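Local coordinates for CurD (PDB 5KP7), which probably acts as a hydroxymethylglutaryl-CoA synthase of the thiolase-like superfamily, and binds 4'-phosphopantetheine, at residues Y183-G195 / T225-A237. The protein carries 3 engineered substitutions. Numbering follows the deposited sequence.
Sequences YDWSFAEPSSGAG and TCRPNPDSEAGDA. With PNS (4'-phosphopantetheine), chain E.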
loop_
_atom_site.group_PDB
_atom_site.type_symbol
_atom_site.label_atom_id
_atom_site.label_comp_id
_atom_site.label_asym_id
_atom_site.label_seq_id
_atom_site.Cartn_x
_atom_site.Cartn_y
_atom_site.Cartn_z
ATOM N N TYR A 183 8.553 -14.639 -15.061
ATOM C CA TYR A 183 8.594 -14.902 -13.624
ATOM C C TYR A 183 7.210 -14.795 -12.974
ATOM O O TYR A 183 6.336 -14.069 -13.476
ATOM C CB TYR A 183 9.545 -13.919 -12.928
ATOM C CG TYR A 183 10.956 -13.874 -13.492
ATOM C CD1 TYR A 183 11.275 -13.032 -14.568
ATOM C CD2 TYR A 183 11.979 -14.668 -12.948
ATOM C CE1 TYR A 183 12.566 -12.986 -15.084
ATOM C CE2 TYR A 183 13.274 -14.628 -13.459
ATOM C CZ TYR A 183 13.564 -13.789 -14.526
ATOM O OH TYR A 183 14.850 -13.738 -15.047
ATOM N N ASP A 184 7.020 -15.493 -11.843
ATOM C CA ASP A 184 5.772 -15.394 -11.043
ATOM C C ASP A 184 5.442 -13.926 -10.708
ATOM O O ASP A 184 4.272 -13.520 -10.688
ATOM C CB ASP A 184 5.881 -16.191 -9.718
ATOM C CG ASP A 184 5.870 -17.728 -9.908
ATOM O OD1 ASP A 184 5.652 -18.233 -11.041
ATOM O OD2 ASP A 184 6.084 -18.438 -8.891
ATOM N N TRP A 185 6.495 -13.142 -10.446
ATOM C CA TRP A 185 6.365 -11.718 -10.080
ATOM C C TRP A 185 6.202 -10.716 -11.253
ATOM O O TRP A 185 5.945 -9.525 -11.003
ATOM C CB TRP A 185 7.537 -11.288 -9.160
ATOM C CG TRP A 185 8.921 -11.587 -9.689
ATOM C CD1 TRP A 185 9.713 -12.665 -9.358
ATOM C CD2 TRP A 185 9.684 -10.810 -10.639
ATOM N NE1 TRP A 185 10.911 -12.602 -10.040
ATOM C CE2 TRP A 185 10.927 -11.476 -10.823
ATOM C CE3 TRP A 185 9.448 -9.614 -11.336
ATOM C CZ2 TRP A 185 11.929 -10.981 -11.691
ATOM C CZ3 TRP A 185 10.453 -9.119 -12.204
ATOM C CH2 TRP A 185 11.675 -9.812 -12.369
ATOM N N SER A 186 6.287 -11.170 -12.512
ATOM C CA SER A 186 6.313 -10.236 -13.660
ATOM C C SER A 186 5.104 -9.281 -13.699
ATOM O O SER A 186 5.265 -8.107 -14.059
ATOM C CB SER A 186 6.443 -10.988 -14.990
ATOM O OG SER A 186 7.728 -11.594 -15.093
ATOM N N PHE A 187 3.925 -9.772 -13.293
ATOM C CA PHE A 187 2.693 -8.942 -13.224
ATOM C C PHE A 187 2.872 -7.698 -12.309
ATOM O O PHE A 187 2.230 -6.660 -12.520
ATOM C CB PHE A 187 1.450 -9.786 -12.791
ATOM C CG PHE A 187 1.379 -10.088 -11.297
ATOM C CD1 PHE A 187 2.182 -11.077 -10.730
ATOM C CD2 PHE A 187 0.507 -9.385 -10.457
ATOM C CE1 PHE A 187 2.127 -11.355 -9.369
ATOM C CE2 PHE A 187 0.449 -9.665 -9.092
ATOM C CZ PHE A 187 1.261 -10.644 -8.552
ATOM N N ALA A 188 3.737 -7.814 -11.302
ATOM C CA ALA A 188 3.895 -6.793 -10.279
ATOM C C ALA A 188 5.094 -5.840 -10.462
ATOM O O ALA A 188 5.253 -4.940 -9.635
ATOM C CB ALA A 188 3.970 -7.461 -8.918
ATOM N N GLU A 189 5.904 -5.997 -11.514
ATOM C CA GLU A 189 7.139 -5.199 -11.624
ATOM C C GLU A 189 6.909 -3.680 -11.631
ATOM O O GLU A 189 7.541 -2.947 -10.875
ATOM C CB GLU A 189 7.979 -5.603 -12.833
ATOM C CG GLU A 189 9.349 -4.959 -12.820
ATOM C CD GLU A 189 10.190 -5.350 -13.998
ATOM O OE1 GLU A 189 9.651 -6.063 -14.888
ATOM O OE2 GLU A 189 11.365 -4.913 -14.054
ATOM N N PRO A 190 5.991 -3.210 -12.470
ATOM C CA PRO A 190 5.743 -1.777 -12.510
ATOM C C PRO A 190 5.258 -1.180 -11.185
ATOM O O PRO A 190 5.566 -0.034 -10.906
ATOM C CB PRO A 190 4.637 -1.649 -13.560
ATOM C CG PRO A 190 4.720 -2.898 -14.365
ATOM C CD PRO A 190 5.124 -3.951 -13.412
ATOM N N SER A 191 4.524 -1.951 -10.392
ATOM C CA SER A 191 3.843 -1.419 -9.243
ATOM C C SER A 191 4.566 -1.629 -7.928
ATOM O O SER A 191 4.197 -1.022 -6.950
ATOM C CB SER A 191 2.419 -1.986 -9.145
ATOM O OG SER A 191 2.406 -3.392 -9.125
ATOM N N SER A 192 5.547 -2.515 -7.879
ATOM C CA SER A 192 6.061 -2.983 -6.582
ATOM C C SER A 192 7.262 -2.120 -6.146
ATOM O O SER A 192 8.330 -2.194 -6.749
ATOM C CB SER A 192 6.423 -4.452 -6.692
ATOM O OG SER A 192 5.235 -5.244 -6.659
ATOM N N GLY A 193 7.050 -1.290 -5.122
ATOM C CA GLY A 193 8.055 -0.353 -4.649
ATOM C C GLY A 193 8.784 -0.856 -3.401
ATOM O O GLY A 193 8.804 -2.050 -3.081
ATOM N N ALA A 194 9.342 0.094 -2.681
ATOM C CA ALA A 194 10.040 -0.140 -1.436
ATOM C C ALA A 194 9.829 1.081 -0.531
ATOM O O ALA A 194 9.866 2.210 -1.008
ATOM C CB ALA A 194 11.504 -0.321 -1.701
ATOM N N GLY A 195 9.563 0.862 0.746
ATOM C CA GLY A 195 9.339 1.988 1.622
ATOM C C GLY A 195 9.032 1.531 3.015
ATOM O O GLY A 195 8.697 0.363 3.243
ATOM N N THR A 225 -3.370 -13.110 -4.194
ATOM C CA THR A 225 -1.928 -13.096 -4.398
ATOM C C THR A 225 -1.331 -13.700 -3.159
ATOM O O THR A 225 -1.966 -13.681 -2.099
ATOM C CB THR A 225 -1.307 -11.701 -4.585
ATOM O OG1 THR A 225 -1.198 -11.041 -3.350
ATOM C CG2 THR A 225 -2.047 -10.811 -5.563
ATOM N N CYS A 226 -0.114 -14.212 -3.297
ATOM C CA CYS A 226 0.587 -14.778 -2.130
ATOM C C CYS A 226 2.090 -14.710 -2.419
ATOM O O CYS A 226 2.504 -14.253 -3.482
ATOM C CB CYS A 226 0.114 -16.209 -1.867
ATOM S SG CYS A 226 0.413 -17.316 -3.231
ATOM N N ARG A 227 2.897 -15.098 -1.428
ATOM C CA ARG A 227 4.350 -15.055 -1.517
ATOM C C ARG A 227 4.877 -16.376 -0.997
ATOM O O ARG A 227 5.425 -16.479 0.123
ATOM C CB ARG A 227 4.888 -13.896 -0.700
ATOM C CG ARG A 227 4.520 -12.538 -1.252
ATOM C CD ARG A 227 5.072 -11.472 -0.316
ATOM N NE ARG A 227 4.659 -10.139 -0.724
ATOM C CZ ARG A 227 5.246 -9.433 -1.670
ATOM N NH1 ARG A 227 6.275 -9.928 -2.339
ATOM N NH2 ARG A 227 4.779 -8.220 -1.964
ATOM N N PRO A 228 4.715 -17.428 -1.797
ATOM C CA PRO A 228 5.032 -18.765 -1.343
ATOM C C PRO A 228 6.499 -19.083 -1.438
ATOM O O PRO A 228 6.913 -20.102 -0.909
ATOM C CB PRO A 228 4.217 -19.655 -2.302
ATOM C CG PRO A 228 4.205 -18.845 -3.561
ATOM C CD PRO A 228 4.075 -17.428 -3.120
ATOM N N ASN A 229 7.262 -18.256 -2.143
ATOM C CA ASN A 229 8.711 -18.389 -2.195
ATOM C C ASN A 229 9.332 -17.056 -1.795
ATOM O O ASN A 229 8.708 -16.000 -1.906
ATOM C CB ASN A 229 9.189 -18.704 -3.608
ATOM C CG ASN A 229 8.626 -19.993 -4.155
ATOM O OD1 ASN A 229 9.065 -21.069 -3.768
ATOM N ND2 ASN A 229 7.710 -19.882 -5.120
ATOM N N PRO A 230 10.577 -17.105 -1.308
ATOM C CA PRO A 230 11.236 -15.847 -0.997
ATOM C C PRO A 230 11.459 -14.989 -2.229
ATOM O O PRO A 230 11.571 -15.511 -3.352
ATOM C CB PRO A 230 12.597 -16.280 -0.422
ATOM C CG PRO A 230 12.575 -17.743 -0.257
ATOM C CD PRO A 230 11.425 -18.283 -1.083
ATOM N N ASP A 231 11.506 -13.689 -2.013
ATOM C CA ASP A 231 11.961 -12.731 -3.011
ATOM C C ASP A 231 11.074 -12.830 -4.245
ATOM O O ASP A 231 11.549 -12.853 -5.379
ATOM C CB ASP A 231 13.435 -12.963 -3.352
ATOM C CG ASP A 231 14.367 -12.813 -2.130
ATOM O OD1 ASP A 231 14.260 -11.828 -1.372
ATOM O OD2 ASP A 231 15.231 -13.679 -1.960
ATOM N N SER A 232 9.767 -12.929 -4.005
ATOM C CA SER A 232 8.837 -13.306 -5.069
ATOM C C SER A 232 7.399 -13.040 -4.652
ATOM O O SER A 232 7.119 -12.793 -3.483
ATOM C CB SER A 232 8.999 -14.792 -5.420
ATOM O OG SER A 232 8.462 -15.022 -6.706
ATOM N N GLU A 233 6.502 -13.082 -5.631
ATOM C CA GLU A 233 5.061 -12.940 -5.411
ATOM C C GLU A 233 4.366 -13.720 -6.525
ATOM O O GLU A 233 4.891 -13.746 -7.641
ATOM C CB GLU A 233 4.642 -11.474 -5.441
ATOM C CG GLU A 233 3.163 -11.256 -5.127
ATOM C CD GLU A 233 2.769 -9.794 -4.960
ATOM O OE1 GLU A 233 3.437 -8.912 -5.532
ATOM O OE2 GLU A 233 1.756 -9.535 -4.267
ATOM N N ALA A 234 3.233 -14.365 -6.215
ATOM C CA ALA A 234 2.423 -15.127 -7.183
ATOM C C ALA A 234 0.962 -14.694 -7.080
ATOM O O ALA A 234 0.512 -14.244 -6.034
ATOM C CB ALA A 234 2.524 -16.621 -6.931
ATOM N N GLY A 235 0.205 -14.821 -8.163
ATOM C CA GLY A 235 -1.236 -14.605 -8.035
ATOM C C GLY A 235 -1.932 -14.110 -9.269
ATOM O O GLY A 235 -1.319 -13.973 -10.327
ATOM N N ASP A 236 -3.232 -13.861 -9.086
ATOM C CA ASP A 236 -4.120 -13.404 -10.136
ATOM C C ASP A 236 -4.544 -12.006 -9.721
ATOM O O ASP A 236 -5.399 -11.845 -8.860
ATOM C CB ASP A 236 -5.326 -14.332 -10.207
ATOM C CG ASP A 236 -6.337 -13.900 -11.251
ATOM O OD1 ASP A 236 -6.277 -12.772 -11.753
ATOM O OD2 ASP A 236 -7.215 -14.707 -11.569
ATOM N N ALA A 237 -3.919 -11.005 -10.317
ATOM C CA ALA A 237 -4.213 -9.626 -9.987
ATOM C C ALA A 237 -5.676 -9.230 -10.261
ATOM O O ALA A 237 -6.214 -8.387 -9.554
ATOM C CB ALA A 237 -3.286 -8.704 -10.745
HETATM O O23 PNS E . -3.637 -2.597 -16.174
HETATM P P24 PNS E . -3.413 -4.020 -15.717
HETATM O O26 PNS E . -3.148 -5.098 -16.745
HETATM O O27 PNS E . -2.124 -4.087 -14.726
HETATM C C28 PNS E . -1.952 -3.172 -13.652
HETATM C C29 PNS E . -0.483 -2.788 -13.476
HETATM C C30 PNS E . -0.190 -2.004 -12.206
HETATM C C31 PNS E . 0.449 -2.950 -14.703
HETATM C C32 PNS E . 0.096 -4.193 -12.926
HETATM O O33 PNS E . 1.524 -4.139 -12.651
HETATM C C34 PNS E . -0.487 -4.835 -11.683
HETATM O O35 PNS E . -1.507 -5.513 -11.754
HETATM N N36 PNS E . 0.113 -4.543 -10.530
HETATM C C37 PNS E . -0.577 -4.635 -9.262
HETATM C C38 PNS E . -0.600 -6.011 -8.645
HETATM C C39 PNS E . -1.360 -5.808 -7.355
HETATM O O40 PNS E . -0.748 -5.540 -6.329
HETATM N N41 PNS E . -2.691 -5.897 -7.430
HETATM C C42 PNS E . -3.499 -5.704 -6.247
HETATM C C43 PNS E . -4.971 -5.549 -6.564
HETATM S S44 PNS E . -5.784 -5.426 -4.959
HETATM O O HOH W 1 1.831 -15.005 -10.653
HETATM O O HOH W 2 6.553 -17.528 -6.281
#
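One wall of the 4'-phosphopantetheine pocket forms where F187, on a short 3-10 turn, meets E233 and A237 of the two-stranded hairpin 225-235 and the helix start behind it. With CG between the backbone N and the carbonyl carbon (chi1 78°), the F187 ring is set between A188 CB and G235 O, which lie over opposite faces. Its CD2 is 3.9 Å from A237 CB, and CE2 packs against C38 of the ligand. The extended E233 side chain crosses that of F187 at about a right angle, its carboxylate plane turned 53° from the ring. E233 CG comes to 4.0 Å from F187 CZ, while the carboxylate stays close to R227 in a long salt bridge that rests on charge alone. Were F187 replaced by an alanine, the ring's contacts with E233 CG, A237 CB and ligand C38 would go, and the pantetheine chain would probably be less confined.

In this thiolase-like fold the 183-195 loop leads into strand 195-202 of the large mixed sheet, and a backbone carbonyl and a side-chain hydroxyl of the loop hold the ligand. Ligand O33 donates to F187 O at 2.6 Å. Ligand N36 donates to S191 OG at 2.9 Å. No direct hydrogen bond joins the two segments; water does so instead. One water donates to D184 O and accepts from the backbone N of G235, a glycine whose backbone angles would jam a side chain. A second accepts from N229 ND2, donates to D184 OD2 and also bonds S232 OG, small polar groups suited to this solvent-facing edge of the contact.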